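Local coordinates for protein LYND (Lyngbya aestuarii, PDB 4V1T) that probably catalyses the ATP- and magnesium-dependent cyclodehydration of precursor peptides to azoline heterocycles, as a YcaO-family cyclodehydratase, at residues Val496-Glu501 and Gly712-Val717; Gln544-Leu549 and Val732-Met737; Ala265-Lys270 and Thr285-Ile290; Trp180-Pro185 and Pro194-Gly199. All blocks are in the same frame, centred on the assembly; numbering follows the deposited sequence.

Contact 1 of 4, residues Val496-Glu501 and Gly712-Val717; sequences VWSLTE and GLETLV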
# COMPACT_ATOMS: atom_id res chain seq x y z
N VAL B 496 28.72 12.09 -24.92
CA VAL B 496 28.68 10.93 -24.05
C VAL B 496 30.02 10.81 -23.34
O VAL B 496 31.07 11.14 -23.91
CB VAL B 496 28.40 9.63 -24.84
CG1 VAL B 496 27.05 9.71 -25.53
CG2 VAL B 496 29.49 9.37 -25.87
N TRP B 497 29.98 10.36 -22.09
CA TRP B 497 31.19 10.26 -21.29
C TRP B 497 31.86 8.91 -21.50
O TRP B 497 31.27 7.87 -21.22
CB TRP B 497 30.89 10.48 -19.80
CG TRP B 497 32.15 10.62 -18.97
CD1 TRP B 497 32.68 9.69 -18.13
CD2 TRP B 497 33.03 11.75 -18.94
NE1 TRP B 497 33.83 10.18 -17.57
CE2 TRP B 497 34.07 11.43 -18.06
CE3 TRP B 497 33.04 12.99 -19.58
CZ2 TRP B 497 35.11 12.32 -17.79
CZ3 TRP B 497 34.07 13.87 -19.32
CH2 TRP B 497 35.10 13.53 -18.43
N SER B 498 33.10 8.94 -21.99
CA SER B 498 33.91 7.73 -22.11
C SER B 498 34.59 7.47 -20.78
O SER B 498 35.38 8.28 -20.32
CB SER B 498 34.96 7.88 -23.21
OG SER B 498 35.75 6.71 -23.30
N LEU B 499 34.27 6.33 -20.17
CA LEU B 499 34.85 5.97 -18.88
C LEU B 499 36.27 5.42 -19.05
O LEU B 499 37.06 5.43 -18.12
CB LEU B 499 33.96 4.95 -18.17
CG LEU B 499 32.69 5.53 -17.54
CD1 LEU B 499 31.67 4.45 -17.23
CD2 LEU B 499 33.02 6.31 -16.27
N THR B 500 36.58 4.96 -20.26
CA THR B 500 37.89 4.39 -20.53
C THR B 500 38.91 5.49 -20.72
O THR B 500 39.99 5.43 -20.17
CB THR B 500 37.88 3.51 -21.79
OG1 THR B 500 37.78 4.33 -22.95
CG2 THR B 500 36.71 2.54 -21.77
N GLU B 501 38.56 6.50 -21.52
CA GLU B 501 39.47 7.61 -21.83
C GLU B 501 39.19 8.83 -20.94
O GLU B 501 39.94 9.81 -20.97
CB GLU B 501 39.36 7.98 -23.31
CG GLU B 501 39.65 6.82 -24.27
CD GLU B 501 39.74 7.25 -25.73
OE1 GLU B 501 39.86 8.46 -26.00
OE2 GLU B 501 39.68 6.36 -26.60
N GLY B 712 39.57 -4.65 -26.15
CA GLY B 712 39.65 -3.61 -27.17
C GLY B 712 38.34 -2.89 -27.36
O GLY B 712 37.98 -2.55 -28.49
N LEU B 713 37.62 -2.66 -26.26
CA LEU B 713 36.28 -2.05 -26.30
C LEU B 713 36.18 -0.82 -25.40
O LEU B 713 36.61 -0.84 -24.25
CB LEU B 713 35.23 -3.08 -25.88
CG LEU B 713 35.14 -4.33 -26.76
CD1 LEU B 713 34.20 -5.36 -26.14
CD2 LEU B 713 34.67 -3.98 -28.16
N GLU B 714 35.60 0.24 -25.95
CA GLU B 714 35.37 1.48 -25.20
C GLU B 714 33.96 1.50 -24.61
O GLU B 714 33.01 1.05 -25.26
CB GLU B 714 35.59 2.69 -26.12
CG GLU B 714 35.41 4.04 -25.44
CD GLU B 714 35.74 5.19 -26.37
OE1 GLU B 714 35.58 5.03 -27.60
OE2 GLU B 714 36.17 6.25 -25.87
N THR B 715 33.81 2.01 -23.40
CA THR B 715 32.51 2.07 -22.74
C THR B 715 32.06 3.52 -22.50
O THR B 715 32.72 4.26 -21.78
CB THR B 715 32.51 1.32 -21.39
OG1 THR B 715 32.91 2.21 -20.35
CG2 THR B 715 33.43 0.13 -21.44
N LEU B 716 30.96 3.91 -23.13
CA LEU B 716 30.43 5.26 -23.01
C LEU B 716 29.20 5.29 -22.11
O LEU B 716 28.57 4.26 -21.88
CB LEU B 716 30.05 5.81 -24.39
CG LEU B 716 31.18 6.03 -25.40
CD1 LEU B 716 30.61 6.44 -26.76
CD2 LEU B 716 32.19 7.05 -24.91
N VAL B 717 28.86 6.48 -21.62
CA VAL B 717 27.66 6.67 -20.82
C VAL B 717 26.95 7.96 -21.18
O VAL B 717 27.60 9.01 -21.29
CB VAL B 717 27.99 6.72 -19.31
CG1 VAL B 717 26.70 6.72 -18.51
CG2 VAL B 717 28.86 5.55 -18.91

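Contact 2 of 4, residues Gln544-Leu549 and Val732-Met737; sequences QGFMEL and VTVPGM. With MG (magnesium ion), chain O.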
# COMPACT_ATOMS: atom_id res chain seq x y z
N GLN B 544 24.45 -1.94 -14.02
CA GLN B 544 23.37 -2.74 -14.56
C GLN B 544 23.33 -2.63 -16.08
O GLN B 544 23.15 -3.62 -16.78
CB GLN B 544 22.03 -2.33 -13.96
CG GLN B 544 20.86 -3.22 -14.37
CD GLN B 544 21.02 -4.65 -13.90
OE1 GLN B 544 21.08 -4.91 -12.70
NE2 GLN B 544 21.10 -5.58 -14.85
N GLY B 545 23.50 -1.41 -16.59
CA GLY B 545 23.48 -1.17 -18.02
C GLY B 545 24.56 -1.95 -18.73
O GLY B 545 24.32 -2.58 -19.76
N PHE B 546 25.76 -1.92 -18.16
CA PHE B 546 26.90 -2.67 -18.70
C PHE B 546 26.59 -4.17 -18.74
O PHE B 546 26.79 -4.83 -19.76
CB PHE B 546 28.17 -2.42 -17.85
CG PHE B 546 29.43 -2.92 -18.49
CD1 PHE B 546 29.81 -4.24 -18.37
CD2 PHE B 546 30.22 -2.06 -19.24
CE1 PHE B 546 30.96 -4.70 -18.98
CE2 PHE B 546 31.38 -2.51 -19.85
CZ PHE B 546 31.75 -3.83 -19.72
N MET B 547 26.08 -4.70 -17.64
CA MET B 547 25.76 -6.12 -17.56
C MET B 547 24.70 -6.49 -18.58
O MET B 547 24.69 -7.61 -19.11
CB MET B 547 25.27 -6.49 -16.15
CG MET B 547 26.37 -6.51 -15.11
SD MET B 547 27.69 -7.64 -15.57
CE MET B 547 29.07 -6.84 -14.77
N GLU B 548 23.79 -5.56 -18.87
CA GLU B 548 22.81 -5.80 -19.90
C GLU B 548 23.54 -6.00 -21.23
O GLU B 548 23.27 -6.96 -21.94
CB GLU B 548 21.80 -4.67 -20.01
CG GLU B 548 20.65 -4.98 -20.96
CD GLU B 548 19.44 -4.12 -20.69
OE1 GLU B 548 19.41 -2.98 -21.18
OE2 GLU B 548 18.54 -4.58 -19.97
N LEU B 549 24.48 -5.13 -21.55
CA LEU B 549 25.24 -5.25 -22.80
C LEU B 549 25.94 -6.61 -22.96
O LEU B 549 25.87 -7.21 -24.04
CB LEU B 549 26.27 -4.13 -22.90
CG LEU B 549 25.74 -2.69 -23.01
CD1 LEU B 549 26.89 -1.74 -23.29
CD2 LEU B 549 24.68 -2.54 -24.09
N VAL B 732 24.22 2.91 -21.29
CA VAL B 732 25.61 2.53 -21.48
C VAL B 732 25.79 1.94 -22.88
O VAL B 732 25.02 1.08 -23.29
CB VAL B 732 26.04 1.49 -20.44
CG1 VAL B 732 27.52 1.22 -20.55
CG2 VAL B 732 25.68 1.97 -19.04
N THR B 733 26.82 2.41 -23.58
CA THR B 733 27.11 1.96 -24.93
C THR B 733 28.56 1.51 -25.05
O THR B 733 29.46 2.28 -24.75
CB THR B 733 26.85 3.07 -25.96
OG1 THR B 733 25.44 3.34 -25.99
CG2 THR B 733 27.30 2.65 -27.37
N VAL B 734 28.75 0.28 -25.51
CA VAL B 734 30.07 -0.28 -25.77
C VAL B 734 30.15 -0.69 -27.24
O VAL B 734 29.79 -1.81 -27.59
CB VAL B 734 30.38 -1.48 -24.86
CG1 VAL B 734 31.78 -1.99 -25.12
CG2 VAL B 734 30.26 -1.08 -23.39
N PRO B 735 30.61 0.23 -28.11
CA PRO B 735 30.62 -0.04 -29.55
C PRO B 735 31.34 -1.33 -29.91
O PRO B 735 32.48 -1.53 -29.51
CB PRO B 735 31.36 1.17 -30.12
CG PRO B 735 31.09 2.26 -29.13
CD PRO B 735 31.11 1.58 -27.80
N GLY B 736 30.66 -2.19 -30.67
CA GLY B 736 31.20 -3.49 -31.07
C GLY B 736 30.43 -4.64 -30.44
O GLY B 736 30.25 -5.68 -31.05
N MET B 737 29.97 -4.45 -29.21
CA MET B 737 29.21 -5.49 -28.53
C MET B 737 27.86 -5.66 -29.18
O MET B 737 27.24 -4.69 -29.60
CB MET B 737 29.08 -5.19 -27.04
CG MET B 737 30.41 -5.32 -26.30
SD MET B 737 30.29 -5.13 -24.52
CE MET B 737 29.54 -6.68 -24.07
MG MG O . 16.74 -3.72 -19.22
O HOH W 1 15.11 -2.77 -18.25
O HOH W 2 18.00 -2.52 -18.02
O HOH W 3 16.81 -1.88 -20.26

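Contact 3 of 4, residues Ala265-Lys270 and Thr285-Ile290; sequences AKWIVK and TLDGKI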
# COMPACT_ATOMS: atom_id res chain seq x y z
N ALA B 265 -11.82 27.52 0.53
CA ALA B 265 -11.85 28.11 1.87
C ALA B 265 -10.62 27.71 2.67
O ALA B 265 -9.99 28.54 3.31
CB ALA B 265 -13.11 27.70 2.61
N LYS B 266 -10.28 26.43 2.61
CA LYS B 266 -9.14 25.93 3.34
C LYS B 266 -7.85 26.55 2.84
O LYS B 266 -6.94 26.80 3.62
CB LYS B 266 -9.06 24.41 3.25
CG LYS B 266 -10.05 23.68 4.16
CD LYS B 266 -9.59 22.27 4.48
CE LYS B 266 -9.91 21.32 3.35
NZ LYS B 266 -8.97 20.18 3.31
N TRP B 267 -7.77 26.80 1.54
CA TRP B 267 -6.59 27.45 0.98
C TRP B 267 -6.43 28.90 1.44
O TRP B 267 -5.35 29.31 1.87
CB TRP B 267 -6.57 27.42 -0.55
CG TRP B 267 -5.46 28.24 -1.07
CD1 TRP B 267 -5.55 29.48 -1.62
CD2 TRP B 267 -4.07 27.93 -1.01
NE1 TRP B 267 -4.30 29.95 -1.94
CE2 TRP B 267 -3.37 29.01 -1.58
CE3 TRP B 267 -3.34 26.82 -0.56
CZ2 TRP B 267 -1.99 29.03 -1.71
CZ3 TRP B 267 -1.96 26.84 -0.68
CH2 TRP B 267 -1.30 27.94 -1.24
N ILE B 268 -7.51 29.67 1.35
CA ILE B 268 -7.44 31.10 1.67
C ILE B 268 -7.15 31.29 3.16
O ILE B 268 -6.43 32.23 3.54
CB ILE B 268 -8.72 31.87 1.29
CG1 ILE B 268 -9.95 31.27 1.96
CG2 ILE B 268 -8.89 31.87 -0.23
CD1 ILE B 268 -11.23 32.06 1.76
N VAL B 269 -7.68 30.40 4.00
CA VAL B 269 -7.44 30.49 5.44
C VAL B 269 -5.98 30.19 5.73
O VAL B 269 -5.29 30.94 6.44
CB VAL B 269 -8.35 29.54 6.23
CG1 VAL B 269 -7.87 29.38 7.68
CG2 VAL B 269 -9.78 30.03 6.19
N LYS B 270 -5.51 29.10 5.15
CA LYS B 270 -4.10 28.73 5.23
C LYS B 270 -3.20 29.87 4.74
O LYS B 270 -2.18 30.20 5.36
CB LYS B 270 -3.86 27.46 4.42
CG LYS B 270 -2.41 27.04 4.28
CD LYS B 270 -2.31 25.53 4.24
CE LYS B 270 -0.93 25.04 3.86
NZ LYS B 270 -0.94 23.58 3.61
N THR B 285 -3.59 21.20 1.79
CA THR B 285 -4.42 21.91 0.84
C THR B 285 -4.03 21.42 -0.57
O THR B 285 -3.17 20.56 -0.71
CB THR B 285 -4.27 23.43 0.96
OG1 THR B 285 -2.89 23.76 1.10
CG2 THR B 285 -5.00 23.94 2.18
N LEU B 286 -4.66 21.96 -1.60
CA LEU B 286 -4.48 21.45 -2.96
C LEU B 286 -3.23 21.98 -3.67
O LEU B 286 -3.06 21.77 -4.87
CB LEU B 286 -5.71 21.78 -3.79
CG LEU B 286 -7.02 21.15 -3.31
CD1 LEU B 286 -8.17 21.68 -4.15
CD2 LEU B 286 -6.95 19.64 -3.41
N ASP B 287 -2.35 22.67 -2.95
CA ASP B 287 -1.12 23.18 -3.55
C ASP B 287 -0.22 22.03 -3.99
O ASP B 287 0.20 21.21 -3.18
CB ASP B 287 -0.37 24.11 -2.60
CG ASP B 287 -0.12 23.48 -1.23
OD1 ASP B 287 -1.03 22.79 -0.71
OD2 ASP B 287 0.98 23.65 -0.69
N GLY B 288 0.06 21.98 -5.29
CA GLY B 288 0.90 20.92 -5.86
C GLY B 288 0.27 19.53 -5.83
O GLY B 288 0.97 18.52 -5.86
N LYS B 289 -1.06 19.50 -5.77
CA LYS B 289 -1.81 18.25 -5.65
C LYS B 289 -3.03 18.28 -6.53
O LYS B 289 -3.71 19.30 -6.61
CB LYS B 289 -2.27 18.02 -4.21
CG LYS B 289 -1.57 16.90 -3.47
CD LYS B 289 -2.41 16.40 -2.30
CE LYS B 289 -2.60 17.46 -1.22
NZ LYS B 289 -3.77 17.17 -0.34
N ILE B 290 -3.33 17.16 -7.17
CA ILE B 290 -4.60 17.00 -7.87
C ILE B 290 -5.38 15.85 -7.23
O ILE B 290 -4.84 14.78 -6.95
CB ILE B 290 -4.41 16.73 -9.36
CG1 ILE B 290 -3.68 17.91 -10.00
CG2 ILE B 290 -5.76 16.51 -10.04
CD1 ILE B 290 -3.25 17.66 -11.43
O HOH W 4 -0.70 21.18 1.46

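Contact 4 of 4, residues Trp180-Pro185 and Pro194-Gly199; sequences WLLVKP and PVFVPG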
# COMPACT_ATOMS: atom_id res chain seq x y z
N TRP B 180 -3.54 30.54 -8.38
CA TRP B 180 -4.81 30.15 -8.96
C TRP B 180 -5.08 28.66 -8.78
O TRP B 180 -4.16 27.88 -8.55
CB TRP B 180 -4.87 30.52 -10.44
CG TRP B 180 -3.75 29.97 -11.28
CD1 TRP B 180 -2.42 30.28 -11.18
CD2 TRP B 180 -3.86 29.06 -12.39
NE1 TRP B 180 -1.70 29.60 -12.13
CE2 TRP B 180 -2.56 28.85 -12.89
CE3 TRP B 180 -4.93 28.40 -13.00
CZ2 TRP B 180 -2.30 28.00 -13.97
CZ3 TRP B 180 -4.67 27.56 -14.07
CH2 TRP B 180 -3.37 27.37 -14.55
N LEU B 181 -6.36 28.30 -8.89
CA LEU B 181 -6.82 26.93 -8.70
C LEU B 181 -7.51 26.41 -9.96
O LEU B 181 -8.24 27.14 -10.63
CB LEU B 181 -7.80 26.85 -7.52
CG LEU B 181 -8.65 25.59 -7.39
CD1 LEU B 181 -7.80 24.38 -7.07
CD2 LEU B 181 -9.71 25.76 -6.32
N LEU B 182 -7.27 25.14 -10.28
CA LEU B 182 -7.94 24.48 -11.39
C LEU B 182 -8.95 23.49 -10.86
O LEU B 182 -8.71 22.81 -9.86
CB LEU B 182 -6.94 23.77 -12.30
CG LEU B 182 -6.72 24.30 -13.71
CD1 LEU B 182 -5.80 23.34 -14.46
CD2 LEU B 182 -8.01 24.50 -14.48
N VAL B 183 -10.09 23.41 -11.53
CA VAL B 183 -11.11 22.43 -11.18
C VAL B 183 -11.91 22.04 -12.42
O VAL B 183 -12.10 22.85 -13.33
CB VAL B 183 -12.06 22.96 -10.10
CG1 VAL B 183 -12.83 24.15 -10.59
CG2 VAL B 183 -13.01 21.87 -9.64
N LYS B 184 -12.35 20.80 -12.44
CA LYS B 184 -13.17 20.25 -13.51
C LYS B 184 -14.32 19.50 -12.85
O LYS B 184 -14.18 18.35 -12.50
CB LYS B 184 -12.34 19.33 -14.40
CG LYS B 184 -13.12 18.49 -15.43
CD LYS B 184 -12.19 17.46 -16.08
CE LYS B 184 -12.92 16.31 -16.73
NZ LYS B 184 -13.70 15.52 -15.74
N PRO B 185 -15.46 20.18 -12.67
CA PRO B 185 -16.58 19.59 -11.95
C PRO B 185 -17.55 18.86 -12.87
O PRO B 185 -18.50 18.26 -12.39
CB PRO B 185 -17.25 20.81 -11.32
CG PRO B 185 -17.06 21.88 -12.35
CD PRO B 185 -15.72 21.60 -12.99
N PRO B 194 -4.53 21.41 -9.20
CA PRO B 194 -3.89 21.96 -8.01
C PRO B 194 -4.14 23.43 -7.80
O PRO B 194 -4.74 24.10 -8.66
CB PRO B 194 -2.41 21.73 -8.31
CG PRO B 194 -2.32 21.95 -9.77
CD PRO B 194 -3.62 21.43 -10.36
N VAL B 195 -3.70 23.93 -6.65
CA VAL B 195 -3.44 25.33 -6.47
C VAL B 195 -2.03 25.59 -6.99
O VAL B 195 -1.07 25.03 -6.46
CB VAL B 195 -3.55 25.77 -4.99
CG1 VAL B 195 -2.96 27.16 -4.78
CG2 VAL B 195 -4.99 25.73 -4.54
N PHE B 196 -1.92 26.42 -8.02
CA PHE B 196 -0.64 26.84 -8.56
C PHE B 196 -0.14 28.07 -7.81
O PHE B 196 -0.80 29.10 -7.79
CB PHE B 196 -0.75 27.17 -10.05
CG PHE B 196 -1.19 26.01 -10.91
CD1 PHE B 196 -0.30 25.03 -11.29
CD2 PHE B 196 -2.51 25.91 -11.33
CE1 PHE B 196 -0.70 23.98 -12.08
CE2 PHE B 196 -2.92 24.86 -12.13
CZ PHE B 196 -2.02 23.89 -12.51
N VAL B 197 1.03 27.95 -7.19
CA VAL B 197 1.70 29.08 -6.56
C VAL B 197 3.01 29.37 -7.32
O VAL B 197 3.99 28.64 -7.16
CB VAL B 197 2.03 28.80 -5.07
CG1 VAL B 197 2.55 30.07 -4.41
CG2 VAL B 197 0.79 28.31 -4.33
N PRO B 198 3.01 30.41 -8.17
CA PRO B 198 4.19 30.76 -8.97
C PRO B 198 5.46 30.92 -8.14
O PRO B 198 5.47 31.71 -7.21
CB PRO B 198 3.80 32.09 -9.60
CG PRO B 198 2.33 32.00 -9.76
CD PRO B 198 1.85 31.24 -8.55
N GLY B 199 6.49 30.16 -8.48
CA GLY B 199 7.75 30.17 -7.73
C GLY B 199 7.89 29.04 -6.72
O GLY B 199 9.01 28.65 -6.38

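Contact 1 of 4, residues Val496-Glu501 and Gly712-Val717
The Glu714 carboxylate meets Ser498 through OE2, on its anti side and a little out of the plane, where Ser498 OG donates a short hydrogen bond of 2.6 Å. The Glu501 carboxylate is turned almost parallel to it, the planes 16° apart, and its OE2 comes within 3.6 Å of Glu714 OE2. The third flat group, the Trp497 indole, has Leu499 CD2 at its edge, in plane, and an edge-to-face partner in His504 beyond. With CG anti to the backbone N (chi1 -179°) and an extended chain, Glu714 runs past both hydroxyls, crossing Thr500 at about a right angle, with Glu714 CG 3.4 Å from Thr500 OG1. Ser498 OG in turn accepts from Thr500 OG1 at 3.1 Å and, weakly, from Glu501 N. Replacing Glu714 by an alanine would probably leave the Ser498 hydroxyl without its acceptor and Lys505, which makes weak long ion pairs with both glutamates, with one carboxylate fewer. Next to this polar end the strands pair antiparallel: Trp497 and Val717 form the hydrogen-bonded pair, Ser498 and Leu716 the non-hydrogen-bonded one, and Leu499 N reaches Thr715 O at 3.0 Å. Leu716 packs tightly, CD1 on Val496 CG2 (3.3 Å) and CD2 on Ser498 CB, while Leu499 CD1 presses on Val717 CG2 at 3.5 Å. Val705 of helix 697-710 touches Leu499, Thr500 and Thr715. The YcaO-domain strand pair thus ends in hydrogen bonds running from Thr500 OG1 through Ser498 OG to Glu714 OE2; with a second carboxylate so near, the pair may share a raised proton affinity, eased by Lys505.

Contact 2 of 4, residues Gln544-Leu549 and Val732-Met737
Leu549 and Val734 cross at a slant, and their methyls meet closely: Leu549 CD1 lies 3.4 Å from Val734 CG2. Leu549 already faces the strand, and CG anti to the carbonyl carbon (chi1 -65°) brings CD1 to within 3.4 Å of the Val732 carbonyl O as well. Val734 CG2 serves a second neighbour, the Phe546 ring, which it approaches obliquely at CE2 (4.0 Å); Val732 CG1 comes up to the same ring, also obliquely, near CD2. One turn before Leu549, Val732 CG2 rests on Gly545 CA at 4.0 Å; a beta carbon there would point at this methyl and clash. No hydrogen bond crosses the contact. This is a helix laid on a sheet: helix 538-561 packs its apolar side against the end of strand 728-733 and the loop after it, in the ATP- and magnesium-binding YcaO domain. Met737, its chain bent at chi3, swings CE back to the Leu549 carbonyl O at 3.7 Å. Cutting Leu549 back to an alanine is likely to open a gap facing Val732 and Val734, leaving the Val734 methyl without its closest partner. A second helix, 697-710, touches Phe546 through Cys704 and Ala708. Glu548 points another way, with CG anti to its backbone N (chi1 -172°), and binds magnesium through OE2 at 2.1 Å; three waters and two atoms from elsewhere complete the six ligands. Its OE1 accepts a hydrogen bond from Gly531 N, and Gln544 and Glu548 both touch the bound ADP.

Contact 3 of 4, residues Ala265-Lys270 and Thr285-Ile290
Lys270 and Thr285 reach toward each other tip to tip, NZ donating to Thr285 OG1 at 3.2 Å. That hydroxyl donates in turn to Asp287 OD1 at 2.8 Å, from well above the carboxylate plane. A water bound by Thr285 N at 2.9 Å donates to the same OD1 and takes a weak bond from Lys270 NZ, so Asp287 OD1 is gripped twice. The lysine also bonds to Phe283 O, and its NZ, 4.4 Å from Asp287 OD1 and beyond a salt bridge, may still stabilise the carboxylate's charge. Outside this network lies the Trp267 indole: Thr285 CB sits at its edge, in plane, 3.8 Å from CE3, and Asp287 CB approaches CZ3 obliquely at 3.7 Å. Thr285 CG2 packs on Lys266 O. The Lys266 amine turns elsewhere, to a salt bridge with Glu263 and a hydrogen bond to Ser296 O of the second subunit. Past Thr285 the chain makes a type II beta turn, Leu286 to Lys289, with Gly288 at its third position. The arrangement is a helix packed on a mixed sheet, helix 250-275 meeting the turn that leads into strand 289-294.

Contact 4 of 4, residues Trp180-Pro185 and Pro194-Gly199
Trp180-Lys184 and Pro194-Phe196 run antiparallel, their axes 4.7 Å apart at 153°, with Trp180 and Phe196 the hydrogen-bonded pair (Phe196 N to Trp180 O 2.7 Å) and Leu181 and Val195 the non-hydrogen-bonded one; Leu182 N adds a bond to Pro194 O. Across that first pair the rings form an offset stack, the Phe196 ring centroid 4.2 Å from that of the Trp180 six-membered ring and the planes 26° apart. Phe196 CD2 sits over the middle of the indole, while Phe196 CB makes a CH-pi contact, 3.7 Å from the centroid of the five-membered ring. Trp180 gets there with CG placed between its backbone N and carbonyl carbon (chi1 56°), which folds the indole across to the neighbouring strand. The opposite face of the Phe196 ring is taken by Pro194 CG, 3.3 Å above the plane toward the rim, and Leu182 CD1 fills in at the edge, 4.0 Å from CE2. The phenyl is therefore held on both faces, which should restrict its flipping. On the other side of the sheet Leu181 CD1 touches Val195 CG2, also at 4.0 Å, where helix 250-275 packs Ile264 on Leu181 and Trp267 on Val195. A cis peptide bond precedes Pro194. The Phe196 side chain lies about 8 Å from the zinc ion held by Cys203, Cys206, Cys311 and Cys314. The whole is a beta hairpin, strands 180-184 and 189-196, set within a mixed sheet.

Overall arrangement
The four contacts fall into two pairs on opposite sides of the chain's centre. Contacts 1 and 2, with centres about 10 Å apart, share the antiparallel sheet of the YcaO domain: Leu716 N probably bonds to Thr733 O at 2.7 Å, where strands 716-719 and 728-733 lie side by side. Contact 2 stands nearer the nucleotide, with the Gly545 position about 7 Å from ADP and Glu548 on magnesium, whereas the side chain of Val717 in contact 1 is about 13 Å from ADP. Contacts 3 and 4, centres about 9 Å apart, meet in the mixed sheet through Leu286 O and Val195 N (2.9 Å). Between the pairs the nearest atoms are about 31 to 33 Å apart.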